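Local structure of fructose 1-phosphate kinase (Staphylococcus aureus, 2JG5) at residues A[10-16]-A[30-36]; A[54-60]-A[77-83]; A[230-236]-A[298-304]; A[254-258]-A[268-272]. The protein probably transfers the gamma-phosphate of ATP to fructose 1-phosphate or tagatose 6-phosphate, giving the corresponding bisphosphate, as a sugar kinase of the pfkB family. All coordinates share one frame; numbering follows the deposited sequence.

Interaction 1 (A[10-16]-A[30-36])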
loop_
_atom_site.group_PDB
_atom_site.type_symbol
_atom_site.label_atom_id
_atom_site.label_comp_id
_atom_site.label_asym_id
_atom_site.label_seq_id
_atom_site.Cartn_x
_atom_site.Cartn_y
_atom_site.Cartn_z
ATOM N N SER A 10 -11.612 0.600 0.633
ATOM C CA SER A 10 -10.239 1.024 0.462
ATOM C C SER A 10 -9.420 0.940 1.717
ATOM O O SER A 10 -9.937 1.047 2.830
ATOM C CB SER A 10 -10.203 2.469 -0.035
ATOM O OG SER A 10 -10.958 3.291 0.824
ATOM N N ILE A 11 -8.126 0.739 1.530
ATOM C CA ILE A 11 -7.187 1.198 2.525
ATOM C C ILE A 11 -6.927 2.660 2.182
ATOM O O ILE A 11 -6.599 3.014 1.039
ATOM C CB ILE A 11 -5.888 0.373 2.561
ATOM C CG1 ILE A 11 -6.220 -1.096 2.797
ATOM C CG2 ILE A 11 -4.945 0.884 3.676
ATOM C CD1 ILE A 11 -5.037 -2.023 2.710
ATOM N N ASP A 12 -7.137 3.514 3.167
ATOM C CA ASP A 12 -6.772 4.899 3.033
ATOM C C ASP A 12 -5.372 5.064 3.623
ATOM O O ASP A 12 -5.188 5.151 4.829
ATOM C CB ASP A 12 -7.822 5.784 3.694
ATOM C CG ASP A 12 -9.208 5.605 3.071
ATOM O OD1 ASP A 12 -9.295 5.052 1.955
ATOM O OD2 ASP A 12 -10.212 6.025 3.687
ATOM N N TYR A 13 -4.387 5.057 2.734
ATOM C CA TYR A 13 -2.996 5.223 3.112
ATOM C C TYR A 13 -2.675 6.716 3.287
ATOM O O TYR A 13 -2.450 7.446 2.318
ATOM C CB TYR A 13 -2.104 4.546 2.068
ATOM C CG TYR A 13 -0.630 4.508 2.392
ATOM C CD1 TYR A 13 -0.177 4.548 3.714
ATOM C CD2 TYR A 13 0.315 4.407 1.374
ATOM C CE1 TYR A 13 1.181 4.508 4.006
ATOM C CE2 TYR A 13 1.684 4.367 1.654
ATOM C CZ TYR A 13 2.106 4.418 2.972
ATOM O OH TYR A 13 3.442 4.360 3.261
ATOM N N VAL A 14 -2.683 7.160 4.541
ATOM C CA VAL A 14 -2.460 8.559 4.859
ATOM C C VAL A 14 -0.966 8.812 5.066
ATOM O O VAL A 14 -0.325 8.141 5.871
ATOM C CB VAL A 14 -3.279 9.010 6.087
ATOM C CG1 VAL A 14 -2.977 10.456 6.417
ATOM C CG2 VAL A 14 -4.777 8.838 5.831
ATOM N N ILE A 15 -0.425 9.770 4.315
ATOM C CA ILE A 15 1.001 10.056 4.324
ATOM C C ILE A 15 1.238 11.518 4.673
ATOM O O ILE A 15 0.770 12.427 3.973
ATOM C CB ILE A 15 1.673 9.726 2.961
ATOM C CG1 ILE A 15 1.363 8.284 2.530
ATOM C CG2 ILE A 15 3.182 9.956 3.047
ATOM C CD1 ILE A 15 1.756 7.965 1.098
ATOM N N PHE A 16 1.947 11.740 5.775
ATOM C CA PHE A 16 2.342 13.074 6.152
ATOM C C PHE A 16 3.721 13.307 5.599
ATOM O O PHE A 16 4.631 12.492 5.814
ATOM C CB PHE A 16 2.342 13.248 7.671
ATOM C CG PHE A 16 0.967 13.259 8.279
ATOM C CD1 PHE A 16 0.255 12.070 8.449
ATOM C CD2 PHE A 16 0.388 14.450 8.686
ATOM C CE1 PHE A 16 -1.018 12.079 9.008
ATOM C CE2 PHE A 16 -0.889 14.466 9.248
ATOM C CZ PHE A 16 -1.591 13.276 9.413
ATOM N N ALA A 30 5.625 10.681 8.507
ATOM C CA ALA A 30 4.783 9.651 9.141
ATOM C C ALA A 30 3.664 9.182 8.233
ATOM O O ALA A 30 3.206 9.922 7.371
ATOM C CB ALA A 30 4.188 10.152 10.435
ATOM N N THR A 31 3.212 7.952 8.445
ATOM C CA THR A 31 2.065 7.427 7.719
ATOM C C THR A 31 1.118 6.682 8.641
ATOM O O THR A 31 1.486 6.263 9.717
ATOM C CB THR A 31 2.461 6.430 6.590
ATOM O OG1 THR A 31 2.917 5.205 7.171
ATOM C CG2 THR A 31 3.515 7.003 5.649
ATOM N N TYR A 32 -0.121 6.519 8.209
ATOM C CA TYR A 32 -0.998 5.589 8.878
ATOM C C TYR A 32 -2.050 5.124 7.895
ATOM O O TYR A 32 -2.132 5.633 6.778
ATOM C CB TYR A 32 -1.587 6.172 10.171
ATOM C CG TYR A 32 -2.517 7.338 9.983
ATOM C CD1 TYR A 32 -2.147 8.625 10.382
ATOM C CD2 TYR A 32 -3.785 7.155 9.422
ATOM C CE1 TYR A 32 -3.031 9.707 10.222
ATOM C CE2 TYR A 32 -4.663 8.223 9.249
ATOM C CZ TYR A 32 -4.285 9.493 9.644
ATOM O OH TYR A 32 -5.173 10.537 9.463
ATOM N N LYS A 33 -2.835 4.141 8.317
ATOM C CA LYS A 33 -3.752 3.453 7.430
ATOM C C LYS A 33 -5.057 3.232 8.134
ATOM O O LYS A 33 -5.074 2.931 9.325
ATOM C CB LYS A 33 -3.197 2.072 7.077
ATOM C CG LYS A 33 -1.968 2.069 6.219
ATOM C CD LYS A 33 -1.618 0.638 5.836
ATOM C CE LYS A 33 -0.224 0.553 5.328
ATOM N NZ LYS A 33 0.736 0.802 6.438
ATOM N N PHE A 34 -6.151 3.358 7.396
ATOM C CA PHE A 34 -7.436 2.873 7.897
ATOM C C PHE A 34 -8.340 2.265 6.820
ATOM O O PHE A 34 -8.077 2.393 5.630
ATOM C CB PHE A 34 -8.161 3.949 8.717
ATOM C CG PHE A 34 -8.346 5.261 8.000
ATOM C CD1 PHE A 34 -9.475 5.485 7.206
ATOM C CD2 PHE A 34 -7.428 6.296 8.168
ATOM C CE1 PHE A 34 -9.680 6.719 6.561
ATOM C CE2 PHE A 34 -7.616 7.530 7.534
ATOM C CZ PHE A 34 -8.745 7.744 6.718
ATOM N N ALA A 35 -9.388 1.575 7.251
ATOM C CA ALA A 35 -10.374 1.045 6.334
ATOM C C ALA A 35 -11.303 2.175 5.901
ATOM O O ALA A 35 -12.045 2.730 6.715
ATOM C CB ALA A 35 -11.153 -0.077 6.996
ATOM N N GLY A 36 -11.248 2.523 4.620
ATOM C CA GLY A 36 -12.147 3.526 4.055
ATOM C C GLY A 36 -13.184 2.966 3.101
ATOM O O GLY A 36 -13.145 1.797 2.730
#
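Backbone hydrogen bonds join S10, D12, V14 and F16 to G36, F34, Y32 and A30, which sets 10-16 antiparallel to 30-36. The bond from V14 N to Y32 O is 2.8 Å long, whereas that from A30 N to F16 O, at 3.4 Å, is weak. Two CH-pi contacts repeat along the face that carries D12 and V14. CB of D12 lies 3.8 Å from the centroid of the F34 ring, and CB of V14 is equally far from that of the Y32 ring, each within about 22° of the ring normal. Both rings reach back over the neighbouring strand because CG stands between the backbone N and the carbonyl carbon (chi1 54° in F34, 66° in Y32). Among polar side chains, S10 OG donates to D12 OD1 over 2.7 Å, on the syn side of the carboxylate. On the other face, Y13 CE1 meets T31 CB at 3.5 Å, while Y13 OH bonds I89 O of the second subunit and K33 NZ forms a salt bridge with D86 of that subunit. This is a beta hairpin of the small mixed sheet, whose contact with the second subunit is consistent with the lid and dimer interface of many pfkB kinases.

Interaction 2 (A[54-60]-A[77-83])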
loop_
_atom_site.group_PDB
_atom_site.type_symbol
_atom_site.label_atom_id
_atom_site.label_comp_id
_atom_site.label_asym_id
_atom_site.label_seq_id
_atom_site.Cartn_x
_atom_site.Cartn_y
_atom_site.Cartn_z
ATOM N N THR A 54 -23.218 -5.161 9.746
ATOM C CA THR A 54 -22.287 -6.073 9.123
ATOM C C THR A 54 -21.921 -5.493 7.785
ATOM O O THR A 54 -22.797 -5.201 6.975
ATOM C CB THR A 54 -22.942 -7.448 8.919
ATOM O OG1 THR A 54 -23.433 -7.907 10.172
ATOM C CG2 THR A 54 -21.946 -8.463 8.359
ATOM N N ALA A 55 -20.624 -5.325 7.562
ATOM C CA ALA A 55 -20.129 -4.799 6.297
ATOM C C ALA A 55 -20.184 -5.857 5.192
ATOM O O ALA A 55 -19.624 -6.945 5.315
ATOM C CB ALA A 55 -18.718 -4.242 6.454
ATOM N N LEU A 56 -20.892 -5.523 4.123
ATOM C CA LEU A 56 -20.936 -6.340 2.918
ATOM C C LEU A 56 -20.209 -5.593 1.815
ATOM O O LEU A 56 -19.872 -4.420 1.978
ATOM C CB LEU A 56 -22.383 -6.607 2.507
ATOM C CG LEU A 56 -23.328 -7.306 3.482
ATOM C CD1 LEU A 56 -24.640 -7.586 2.755
ATOM C CD2 LEU A 56 -22.720 -8.584 4.054
ATOM N N GLY A 57 -19.965 -6.272 0.698
ATOM C CA GLY A 57 -19.215 -5.683 -0.407
ATOM C C GLY A 57 -18.058 -6.558 -0.834
ATOM O O GLY A 57 -18.065 -7.754 -0.570
ATOM N N PHE A 58 -17.043 -5.971 -1.464
ATOM C CA PHE A 58 -15.984 -6.789 -2.061
ATOM C C PHE A 58 -14.616 -6.606 -1.441
ATOM O O PHE A 58 -14.128 -5.483 -1.325
ATOM C CB PHE A 58 -15.929 -6.562 -3.579
ATOM C CG PHE A 58 -17.264 -6.735 -4.251
ATOM C CD1 PHE A 58 -18.037 -5.629 -4.577
ATOM C CD2 PHE A 58 -17.765 -8.011 -4.516
ATOM C CE1 PHE A 58 -19.280 -5.794 -5.164
ATOM C CE2 PHE A 58 -18.999 -8.176 -5.104
ATOM C CZ PHE A 58 -19.758 -7.077 -5.432
ATOM N N ALA A 59 -13.992 -7.721 -1.047
ATOM C CA ALA A 59 -12.599 -7.683 -0.588
ATOM C C ALA A 59 -11.740 -8.785 -1.212
ATOM O O ALA A 59 -12.224 -9.878 -1.511
ATOM C CB ALA A 59 -12.515 -7.713 0.923
ATOM N N GLY A 60 -10.461 -8.479 -1.405
ATOM C CA GLY A 60 -9.538 -9.405 -2.029
ATOM C C GLY A 60 -8.098 -9.120 -1.662
ATOM O O GLY A 60 -7.739 -7.988 -1.325
ATOM N N GLN A 77 -18.680 -6.483 12.427
ATOM C CA GLN A 77 -18.744 -7.703 11.629
ATOM C C GLN A 77 -18.682 -7.366 10.148
ATOM O O GLN A 77 -19.027 -6.248 9.740
ATOM C CB GLN A 77 -20.024 -8.496 11.934
ATOM C CG GLN A 77 -20.176 -8.920 13.382
ATOM C CD GLN A 77 -21.551 -9.506 13.671
ATOM O OE1 GLN A 77 -22.386 -8.887 14.349
ATOM N NE2 GLN A 77 -21.796 -10.708 13.155
ATOM N N SER A 78 -18.224 -8.332 9.354
ATOM C CA SER A 78 -18.171 -8.202 7.911
ATOM C C SER A 78 -18.381 -9.553 7.234
ATOM O O SER A 78 -18.084 -10.611 7.793
ATOM C CB SER A 78 -16.851 -7.564 7.457
ATOM O OG SER A 78 -15.757 -8.465 7.581
ATOM N N ASN A 79 -18.911 -9.511 6.021
ATOM C CA ASN A 79 -19.160 -10.726 5.277
ATOM C C ASN A 79 -18.935 -10.386 3.818
ATOM O O ASN A 79 -19.831 -10.509 2.979
ATOM C CB ASN A 79 -20.570 -11.245 5.568
ATOM C CG ASN A 79 -20.736 -12.731 5.273
ATOM O OD1 ASN A 79 -19.783 -13.442 4.950
ATOM N ND2 ASN A 79 -21.970 -13.205 5.384
ATOM N N PHE A 80 -17.715 -9.909 3.555
ATOM C CA PHE A 80 -17.261 -9.505 2.230
ATOM C C PHE A 80 -17.148 -10.676 1.267
ATOM O O PHE A 80 -16.804 -11.792 1.665
ATOM C CB PHE A 80 -15.895 -8.809 2.319
ATOM C CG PHE A 80 -15.944 -7.434 2.921
ATOM C CD1 PHE A 80 -15.292 -7.165 4.120
ATOM C CD2 PHE A 80 -16.624 -6.402 2.283
ATOM C CE1 PHE A 80 -15.319 -5.879 4.682
ATOM C CE2 PHE A 80 -16.672 -5.121 2.832
ATOM C CZ PHE A 80 -16.015 -4.856 4.034
ATOM N N ILE A 81 -17.443 -10.401 0.001
ATOM C CA ILE A 81 -17.288 -11.369 -1.075
ATOM C C ILE A 81 -15.840 -11.325 -1.528
ATOM O O ILE A 81 -15.358 -10.268 -1.988
ATOM C CB ILE A 81 -18.196 -11.037 -2.301
ATOM C CG1 ILE A 81 -19.669 -10.892 -1.893
ATOM C CG2 ILE A 81 -17.976 -12.046 -3.439
ATOM C CD1 ILE A 81 -20.314 -12.167 -1.319
ATOM N N GLU A 82 -15.152 -12.465 -1.408
ATOM C CA GLU A 82 -13.748 -12.567 -1.815
ATOM C C GLU A 82 -13.650 -12.407 -3.322
ATOM O O GLU A 82 -14.256 -13.172 -4.089
ATOM C CB GLU A 82 -13.124 -13.902 -1.366
ATOM C CG GLU A 82 -11.579 -13.990 -1.507
ATOM C CD GLU A 82 -11.050 -15.418 -1.445
ATOM O OE1 GLU A 82 -10.548 -15.825 -0.373
ATOM O OE2 GLU A 82 -11.141 -16.148 -2.460
ATOM N N VAL A 83 -12.915 -11.387 -3.741
ATOM C CA VAL A 83 -12.598 -11.202 -5.154
ATOM C C VAL A 83 -11.121 -11.567 -5.410
ATOM O O VAL A 83 -10.331 -11.672 -4.470
ATOM C CB VAL A 83 -12.981 -9.776 -5.665
ATOM C CG1 VAL A 83 -14.465 -9.518 -5.425
ATOM C CG2 VAL A 83 -12.173 -8.706 -4.968
HETATM O O HOH W 1 -20.631 -9.102 1.030
#
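The F80 ring turns its face to A55 O and its edge to G57, packing against the corner where 54-60 bends. The carbonyl oxygen stands 4.1 Å above the ring plane, over the centre, while G57 CA lies in plane at the rim. With CG beside the backbone N (chi1 -72°), the side chain spans two alanines: ring atom CZ of F80 meets A55 CB at 3.7 Å, and F80 CB meets A59 CB at 3.8 Å. I67 and L71 of helix 61-73 also pack on this ring. That helix links strand 58-59 to strand 77-82 as a beta-alpha-beta unit at the edge of the parallel sheet of the ribokinase-like fold, and the parallel pairing runs through both halves of the corner: A55 N donates to Q77 O, N79 N to A55 O, I81 N to G57 O and V83 N to A59 O. F58 and I81 lie side by side and point the same way, F58 CD2 against I81 CB at 3.8 Å, whereas V83 crosses F58 at about a right angle and brings CG1 to 3.7 Å from the same CD2. At the bend, a water accepts a hydrogen bond from G57 N at 2.9 Å.

Interaction 3 (A[230-236]-A[298-304]); sequences ISIKAVN and VTISVLD
S231 holds OG between its backbone N and carbonyl carbon (chi1 60°), and D304 sets CG in the equivalent position (chi1 77°), so that hydroxyl and carboxylate meet at the end of an antiparallel strand pair. Strands 230-235 and 299-303 form one edge of a four-stranded antiparallel sheet, with 299-303 outermost. Their axes approach to 4.4 Å and run antiparallel. Hydrogen-bonded pairs K233-S301 and V235-T299 carry the register, K233 N to S301 O being almost straight at 175°. Between them A234 faces I300 in a non-hydrogen-bonded pair, and I232 with V302, on the far side of K233-S301, forms another. On the face that helix 265-280 covers, I232 CG2 meets I300 CG2 at 3.8 Å, and A234 CB meets I300 CD1 at the same distance. L303 points toward the other strand and lays its CG 3.8 Å from K233 CB, next to I200 of helix 196-208. Further along, both methyls of V302 reach CD1 of I230, whose side chain crosses that of V302 at about a right angle. D304 OD2 forms a salt bridge with R204, which probably favours the charged carboxylate, and S231 OG donates to D304 OD1 over 2.6 Å from above the carboxylate plane.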
loop_
_atom_site.group_PDB
_atom_site.type_symbol
_atom_site.label_atom_id
_atom_site.label_comp_id
_atom_site.label_asym_id
_atom_site.label_seq_id
_atom_site.Cartn_x
_atom_site.Cartn_y
_atom_site.Cartn_z
ATOM N N ILE A 230 -44.526 15.333 6.409
ATOM C CA ILE A 230 -43.792 16.393 7.108
ATOM C C ILE A 230 -42.462 16.753 6.415
ATOM O O ILE A 230 -41.884 15.943 5.706
ATOM C CB ILE A 230 -43.525 15.992 8.597
ATOM C CG1 ILE A 230 -43.274 17.224 9.473
ATOM C CG2 ILE A 230 -42.379 14.975 8.702
ATOM C CD1 ILE A 230 -43.260 16.950 10.973
ATOM N N SER A 231 -41.993 17.982 6.616
ATOM C CA SER A 231 -40.603 18.317 6.324
ATOM C C SER A 231 -39.945 18.981 7.527
ATOM O O SER A 231 -40.577 19.743 8.242
ATOM C CB SER A 231 -40.472 19.176 5.067
ATOM O OG SER A 231 -41.182 20.383 5.204
ATOM N N ILE A 232 -38.677 18.677 7.762
ATOM C CA ILE A 232 -37.992 19.162 8.958
ATOM C C ILE A 232 -36.712 19.910 8.596
ATOM O O ILE A 232 -35.977 19.526 7.666
ATOM C CB ILE A 232 -37.681 18.006 9.960
ATOM C CG1 ILE A 232 -38.973 17.288 10.364
ATOM C CG2 ILE A 232 -36.963 18.534 11.226
ATOM C CD1 ILE A 232 -38.808 15.811 10.586
ATOM N N LYS A 233 -36.458 20.989 9.326
ATOM C CA LYS A 233 -35.233 21.751 9.135
ATOM C C LYS A 233 -34.282 21.539 10.297
ATOM O O LYS A 233 -34.629 21.789 11.458
ATOM C CB LYS A 233 -35.530 23.239 8.929
ATOM C CG LYS A 233 -34.297 24.106 8.693
ATOM C CD LYS A 233 -33.571 23.747 7.403
ATOM C CE LYS A 233 -32.211 24.411 7.311
ATOM N NZ LYS A 233 -32.305 25.857 6.937
ATOM N N ALA A 234 -33.088 21.055 9.978
ATOM C CA ALA A 234 -32.007 20.970 10.952
ATOM C C ALA A 234 -30.997 22.081 10.687
ATOM O O ALA A 234 -30.651 22.368 9.531
ATOM C CB ALA A 234 -31.339 19.623 10.894
ATOM N N VAL A 235 -30.545 22.719 11.758
ATOM C CA VAL A 235 -29.532 23.752 11.657
ATOM C C VAL A 235 -28.400 23.400 12.631
ATOM O O VAL A 235 -28.613 23.307 13.843
ATOM C CB VAL A 235 -30.137 25.156 11.948
ATOM C CG1 VAL A 235 -29.070 26.131 12.388
ATOM C CG2 VAL A 235 -30.891 25.692 10.728
ATOM N N ASN A 236 -27.201 23.187 12.098
ATOM C CA ASN A 236 -26.063 22.821 12.935
ATOM C C ASN A 236 -25.267 24.032 13.424
ATOM O O ASN A 236 -25.295 25.090 12.783
ATOM C CB ASN A 236 -25.156 21.790 12.227
ATOM C CG ASN A 236 -24.769 22.194 10.809
ATOM O OD1 ASN A 236 -25.268 21.628 9.841
ATOM N ND2 ASN A 236 -23.865 23.155 10.683
ATOM N N VAL A 298 -27.940 21.284 17.804
ATOM C CA VAL A 298 -28.666 21.236 16.543
ATOM C C VAL A 298 -30.117 21.609 16.810
ATOM O O VAL A 298 -30.774 21.032 17.681
ATOM C CB VAL A 298 -28.549 19.837 15.855
ATOM C CG1 VAL A 298 -29.430 19.751 14.609
ATOM C CG2 VAL A 298 -27.102 19.539 15.498
ATOM N N THR A 299 -30.599 22.601 16.074
ATOM C CA THR A 299 -31.997 23.003 16.164
ATOM C C THR A 299 -32.850 22.228 15.165
ATOM O O THR A 299 -32.431 21.982 14.025
ATOM C CB THR A 299 -32.147 24.504 15.937
ATOM O OG1 THR A 299 -31.292 25.189 16.858
ATOM C CG2 THR A 299 -33.584 24.946 16.172
ATOM N N ILE A 300 -34.041 21.842 15.619
ATOM C CA ILE A 300 -35.009 21.098 14.815
ATOM C C ILE A 300 -36.284 21.918 14.690
ATOM O O ILE A 300 -36.820 22.403 15.688
ATOM C CB ILE A 300 -35.301 19.699 15.446
ATOM C CG1 ILE A 300 -34.105 18.748 15.265
ATOM C CG2 ILE A 300 -36.619 19.084 14.934
ATOM C CD1 ILE A 300 -33.597 18.583 13.829
ATOM N N SER A 301 -36.757 22.084 13.460
ATOM C CA SER A 301 -37.985 22.820 13.207
ATOM C C SER A 301 -38.800 22.128 12.139
ATOM O O SER A 301 -38.248 21.621 11.158
ATOM C CB SER A 301 -37.661 24.241 12.757
ATOM O OG SER A 301 -36.875 24.889 13.735
ATOM N N VAL A 302 -40.114 22.095 12.335
ATOM C CA VAL A 302 -41.020 21.614 11.304
ATOM C C VAL A 302 -41.163 22.734 10.270
ATOM O O VAL A 302 -41.454 23.881 10.616
ATOM C CB VAL A 302 -42.402 21.192 11.876
ATOM C CG1 VAL A 302 -43.337 20.755 10.772
ATOM C CG2 VAL A 302 -42.249 20.061 12.874
ATOM N N LEU A 303 -40.914 22.389 9.007
ATOM C CA LEU A 303 -41.085 23.315 7.901
ATOM C C LEU A 303 -42.536 23.312 7.443
ATOM O O LEU A 303 -43.153 24.372 7.334
ATOM C CB LEU A 303 -40.142 22.954 6.742
ATOM C CG LEU A 303 -38.694 23.426 6.906
ATOM C CD1 LEU A 303 -37.778 22.728 5.941
ATOM C CD2 LEU A 303 -38.627 24.918 6.715
ATOM N N ASP A 304 -43.072 22.121 7.177
ATOM C CA ASP A 304 -44.483 21.977 6.836
ATOM C C ASP A 304 -45.032 20.636 7.313
ATOM O O ASP A 304 -44.290 19.798 7.850
ATOM C CB ASP A 304 -44.748 22.222 5.329
ATOM C CG ASP A 304 -44.344 21.038 4.424
ATOM O OD1 ASP A 304 -43.779 20.034 4.903
ATOM O OD2 ASP A 304 -44.602 21.120 3.199
#

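Interaction 4 (A[254-258]-A[268-272])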
loop_
_atom_site.group_PDB
_atom_site.type_symbol
_atom_site.label_atom_id
_atom_site.label_comp_id
_atom_site.label_asym_id
_atom_site.label_seq_id
_atom_site.Cartn_x
_atom_site.Cartn_y
_atom_site.Cartn_z
ATOM N N GLY A 254 -26.038 8.371 11.417
ATOM C CA GLY A 254 -26.828 8.993 12.485
ATOM C C GLY A 254 -28.314 8.732 12.337
ATOM O O GLY A 254 -29.001 8.401 13.314
ATOM N N MET A 255 -28.807 8.862 11.106
ATOM C CA MET A 255 -30.232 8.699 10.817
ATOM C C MET A 255 -30.667 7.254 10.997
ATOM O O MET A 255 -31.687 6.983 11.637
ATOM C CB MET A 255 -30.555 9.180 9.398
ATOM C CG MET A 255 -32.053 9.205 9.089
ATOM S SD MET A 255 -32.921 10.574 9.909
ATOM C CE MET A 255 -34.620 10.124 9.546
ATOM N N VAL A 256 -29.888 6.329 10.434
ATOM C CA VAL A 256 -30.173 4.907 10.579
ATOM C C VAL A 256 -30.135 4.488 12.050
ATOM O O VAL A 256 -31.065 3.834 12.516
ATOM C CB VAL A 256 -29.230 4.029 9.728
ATOM C CG1 VAL A 256 -29.536 2.568 9.952
ATOM C CG2 VAL A 256 -29.371 4.375 8.240
ATOM N N ALA A 257 -29.092 4.898 12.782
ATOM C CA ALA A 257 -28.962 4.533 14.200
ATOM C C ALA A 257 -30.163 5.009 15.015
ATOM O O ALA A 257 -30.656 4.270 15.870
ATOM C CB ALA A 257 -27.695 5.062 14.792
ATOM N N GLY A 258 -30.616 6.235 14.737
ATOM C CA GLY A 258 -31.802 6.817 15.374
ATOM C C GLY A 258 -33.047 5.962 15.183
ATOM O O GLY A 258 -33.678 5.568 16.161
ATOM N N ALA A 268 -33.982 11.423 15.368
ATOM C CA ALA A 268 -33.091 10.629 14.512
ATOM C C ALA A 268 -32.393 11.543 13.518
ATOM O O ALA A 268 -31.186 11.422 13.291
ATOM C CB ALA A 268 -33.860 9.550 13.791
ATOM N N PHE A 269 -33.163 12.471 12.950
ATOM C CA PHE A 269 -32.658 13.460 11.993
ATOM C C PHE A 269 -31.668 14.404 12.672
ATOM O O PHE A 269 -30.579 14.648 12.141
ATOM C CB PHE A 269 -33.822 14.221 11.348
ATOM C CG PHE A 269 -33.404 15.234 10.299
ATOM C CD1 PHE A 269 -32.563 14.875 9.240
ATOM C CD2 PHE A 269 -33.894 16.538 10.350
ATOM C CE1 PHE A 269 -32.195 15.813 8.266
ATOM C CE2 PHE A 269 -33.544 17.474 9.372
ATOM C CZ PHE A 269 -32.689 17.114 8.338
ATOM N N GLN A 270 -32.046 14.914 13.846
ATOM C CA GLN A 270 -31.135 15.679 14.705
ATOM C C GLN A 270 -29.805 14.947 14.950
ATOM O O GLN A 270 -28.730 15.543 14.808
ATOM C CB GLN A 270 -31.803 15.977 16.049
ATOM C CG GLN A 270 -31.106 17.048 16.850
ATOM C CD GLN A 270 -31.563 17.094 18.291
ATOM O OE1 GLN A 270 -31.850 16.058 18.902
ATOM N NE2 GLN A 270 -31.619 18.286 18.846
ATOM N N GLN A 271 -29.891 13.668 15.324
ATOM C CA GLN A 271 -28.715 12.808 15.496
ATOM C C GLN A 271 -27.901 12.728 14.198
ATOM O O GLN A 271 -26.676 12.814 14.220
ATOM C CB GLN A 271 -29.142 11.405 15.953
ATOM C CG GLN A 271 -28.026 10.374 16.008
ATOM C CD GLN A 271 -28.226 9.375 17.117
ATOM O OE1 GLN A 271 -27.897 9.645 18.271
ATOM N NE2 GLN A 271 -28.767 8.203 16.778
ATOM N N ALA A 272 -28.609 12.592 13.077
ATOM C CA ALA A 272 -28.020 12.527 11.749
ATOM C C ALA A 272 -27.165 13.756 11.436
ATOM O O ALA A 272 -26.005 13.620 11.026
ATOM C CB ALA A 272 -29.108 12.341 10.712
#
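Q271 reaches from helix 265-280 to the backbone of helix 247-260, within an antiparallel pair of helices in the large alpha/beta domain of the ribokinase-like fold. The short axes come within 7.2 Å at 149°, a spacing made possible by two glycines: G254 CA lies 3.8 Å from A272 CA, and G258 CA lies 3.8 Å from A268 CB. Starting at Q271 CB, the side chain first meets G254 O at 4.0 Å. CG, anti to the backbone N (chi1 173°), comes closer to this oxygen, at 3.5 Å, and the chain then bends at chi2. The amide carbon CD stays near the same carbonyl, and NE2 donates to it in a weak hydrogen bond, so G254 O receives this bond in addition to the helical one from G258 N. NE2 also touches A257 CB, while the other amide atom, OE1, is hydrogen-bonded to K295 NZ, which, with the weak bond, probably helps orient the amide. M255 passes along the other side of the line of contact: its CB packs on A272 CB at 3.7 Å, and its bent chain carries the sulfur to the second helix, where SD sits at the edge of the F269 ring and 3.6 Å from F269 CA.

Overall arrangement
Along the chain, interactions 1 and 2 come in series, followed by the C-terminal pair, in which interaction 4 falls between the two strands of interaction 3. Interactions 1 and 2 have centres about 19 Å apart without touching; the small mixed sheet holds the first, the large parallel sheet the second, and helix 61-73 packs against both. Interactions 3 and 4, with centres about 13 Å apart, do touch: V298 O is probably hydrogen-bonded to Q270 NE2 at 3.1 Å, and F269 CE2 packs on A234 CB. Interaction 3 lies about 36 Å from interaction 1, between centres, on the opposite side of the chain's centre, so the small sheet, probably the lid, and the C-terminal sheet mark distant parts of the kinase.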